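Local coordinates for protein putative metal-dependent isothiocyanate hydrolase SaxA (Pectobacterium carotovorum, PDB 6BRM) that probably hydrolyses isothiocyanates, using a pair of zinc ions bound in a metallo-beta-lactamase-type fold, at residues I6-L11 with D23-E28. Numbering follows the deposited sequence.
Sequences IRNATL and DPMLAE
Arg7 and Thr10 join the hairpin turn between strands 2-7 and 10-15 to the loop that follows strand 18-22, a buried contact beside the dinuclear zinc site of this metallo-beta-lactamase fold that combines side-chain-to-carbonyl hydrogen bonds with the packing of one methionine. The hairpin reverses through a type II' turn from Arg7 to Thr10, and a classic beta bulge sets both Ile6 and Arg7 opposite Thr10. Arginine suits its place because its long chain, bent at chi2 and chi3 (108° and 94°), carries a fan of N-H groups to a segment without regular backbone pairing. Arg7 NH2 donates to Ala27 O at 3.0 Å and also to Val48 O; Ala27 O takes a weak second bond from NH1. Arg7 NH1 reaches Met25 O at 3.1 Å from above the carbonyl plane. Both loop oxygens lie near the edge of the guanidinium, somewhat tilted from its plane. Next to these bonds the unbranched, flexible Met25 side chain, pointing toward the hairpin from its first bond, bends at chi2 and chi3 and crosses Arg7 at about a right angle, with SD 3.9 Å from Arg7 CD. Its methyl, Met25 CE, ends 3.4 Å from both CB and ND2 of Asn8, whose side chain it crosses at a slant; ND2 donates to Asp71 O. Asn8 also touches His221, and Asp71 and His221 are both zinc ligands. Asp23 OD2 receives bonds from Thr66 and from ND1 of the zinc ligand His72, making Asp23 a second-shell residue that probably helps orient this imidazole. Threonine serves at position 10 by combining two branches: Thr10 CG2 packs 3.8 Å from Pro24 CA, while Thr10 OG1, lying beside its own backbone N (chi1 -48°), donates to Asp23 O in the carbonyl plane at 2.7 Å.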
loop_
_atom_site.group_PDB
_atom_site.type_symbol
_atom_site.label_atom_id
_atom_site.label_comp_id
_atom_site.label_asym_id
_atom_site.label_seq_id
_atom_site.Cartn_x
_atom_site.Cartn_y
_atom_site.Cartn_z
ATOM N N ILE B 6 -17.336 20.878 7.030
ATOM C CA ILE B 6 -17.337 21.607 8.306
ATOM C C ILE B 6 -16.056 22.447 8.373
ATOM O O ILE B 6 -16.102 23.641 8.090
ATOM C CB ILE B 6 -17.507 20.655 9.521
ATOM C CG1 ILE B 6 -18.860 19.925 9.460
ATOM C CG2 ILE B 6 -17.361 21.409 10.841
ATOM C CD1 ILE B 6 -20.084 20.778 9.745
ATOM N N ARG B 7 -14.925 21.825 8.721
ATOM C CA ARG B 7 -13.607 22.480 8.692
ATOM C C ARG B 7 -12.497 21.424 8.769
ATOM O O ARG B 7 -12.589 20.486 9.563
ATOM C CB ARG B 7 -13.461 23.522 9.818
ATOM C CG ARG B 7 -13.561 22.974 11.240
ATOM C CD ARG B 7 -12.221 22.945 11.972
ATOM N NE ARG B 7 -12.007 24.154 12.776
ATOM C CZ ARG B 7 -12.485 24.368 14.008
ATOM N NH1 ARG B 7 -13.231 23.461 14.636
ATOM N NH2 ARG B 7 -12.212 25.516 14.627
ATOM N N ASN B 8 -11.464 21.589 7.941
ATOM C CA ASN B 8 -10.410 20.582 7.739
ATOM C C ASN B 8 -11.034 19.300 7.143
ATOM O O ASN B 8 -11.780 19.406 6.166
ATOM C CB ASN B 8 -9.594 20.357 9.031
ATOM C CG ASN B 8 -8.207 19.778 8.766
ATOM O OD1 ASN B 8 -7.468 20.256 7.900
ATOM N ND2 ASN B 8 -7.847 18.746 9.520
ATOM N N ALA B 9 -10.748 18.115 7.694
ATOM C CA ALA B 9 -11.334 16.857 7.217
ATOM C C ALA B 9 -12.644 16.516 7.929
ATOM O O ALA B 9 -13.245 15.473 7.648
ATOM C CB ALA B 9 -10.337 15.722 7.385
ATOM N N THR B 10 -13.076 17.377 8.853
ATOM C CA THR B 10 -14.355 17.209 9.527
ATOM C C THR B 10 -15.496 17.466 8.542
ATOM O O THR B 10 -15.471 18.442 7.783
ATOM C CB THR B 10 -14.480 18.149 10.740
ATOM O OG1 THR B 10 -13.293 18.054 11.538
ATOM C CG2 THR B 10 -15.693 17.796 11.595
ATOM N N LEU B 11 -16.473 16.561 8.543
ATOM C CA LEU B 11 -17.636 16.659 7.665
ATOM C C LEU B 11 -18.761 15.760 8.157
ATOM O O LEU B 11 -18.504 14.745 8.814
ATOM C CB LEU B 11 -17.255 16.310 6.220
ATOM C CG LEU B 11 -16.329 15.116 5.946
ATOM C CD1 LEU B 11 -17.117 13.830 5.755
ATOM C CD2 LEU B 11 -15.464 15.383 4.722
ATOM N N ASP B 23 -14.361 12.268 11.383
ATOM C CA ASP B 23 -13.187 13.006 11.875
ATOM C C ASP B 23 -13.519 14.348 12.556
ATOM O O ASP B 23 -13.210 15.414 12.014
ATOM C CB ASP B 23 -12.177 13.203 10.736
ATOM C CG ASP B 23 -11.637 11.887 10.194
ATOM O OD1 ASP B 23 -12.194 10.819 10.525
ATOM O OD2 ASP B 23 -10.648 11.924 9.432
ATOM N N PRO B 24 -14.131 14.298 13.754
ATOM C CA PRO B 24 -14.540 15.535 14.429
ATOM C C PRO B 24 -13.388 16.325 15.078
ATOM O O PRO B 24 -12.766 15.847 16.031
ATOM C CB PRO B 24 -15.551 15.054 15.490
ATOM C CG PRO B 24 -15.591 13.561 15.414
ATOM C CD PRO B 24 -14.454 13.105 14.556
ATOM N N MET B 25 -13.108 17.513 14.535
ATOM C CA MET B 25 -12.237 18.507 15.171
ATOM C C MET B 25 -13.141 19.638 15.670
ATOM O O MET B 25 -13.673 20.408 14.866
ATOM C CB MET B 25 -11.203 19.039 14.175
ATOM C CG MET B 25 -10.034 19.764 14.825
ATOM S SD MET B 25 -9.347 21.136 13.872
ATOM C CE MET B 25 -8.881 20.354 12.332
ATOM N N LEU B 26 -13.320 19.720 16.990
ATOM C CA LEU B 26 -14.329 20.595 17.612
ATOM C C LEU B 26 -13.774 21.719 18.519
ATOM O O LEU B 26 -14.543 22.363 19.239
ATOM C CB LEU B 26 -15.337 19.722 18.390
ATOM C CG LEU B 26 -16.603 19.280 17.648
ATOM C CD1 LEU B 26 -16.299 18.649 16.296
ATOM C CD2 LEU B 26 -17.393 18.321 18.524
ATOM N N ALA B 27 -12.463 21.970 18.478
ATOM C CA ALA B 27 -11.866 23.073 19.255
ATOM C C ALA B 27 -12.231 24.431 18.651
ATOM O O ALA B 27 -12.407 24.546 17.435
ATOM C CB ALA B 27 -10.352 22.926 19.335
ATOM N N GLU B 28 -12.335 25.450 19.506
ATOM C CA GLU B 28 -12.648 26.818 19.065
ATOM C C GLU B 28 -11.479 27.445 18.291
ATOM O O GLU B 28 -10.386 26.868 18.224
ATOM C CB GLU B 28 -13.032 27.701 20.262
ATOM C CG GLU B 28 -14.336 27.297 20.933
ATOM C CD GLU B 28 -14.878 28.362 21.871
ATOM O OE1 GLU B 28 -16.116 28.517 21.930
ATOM O OE2 GLU B 28 -14.075 29.042 22.547
#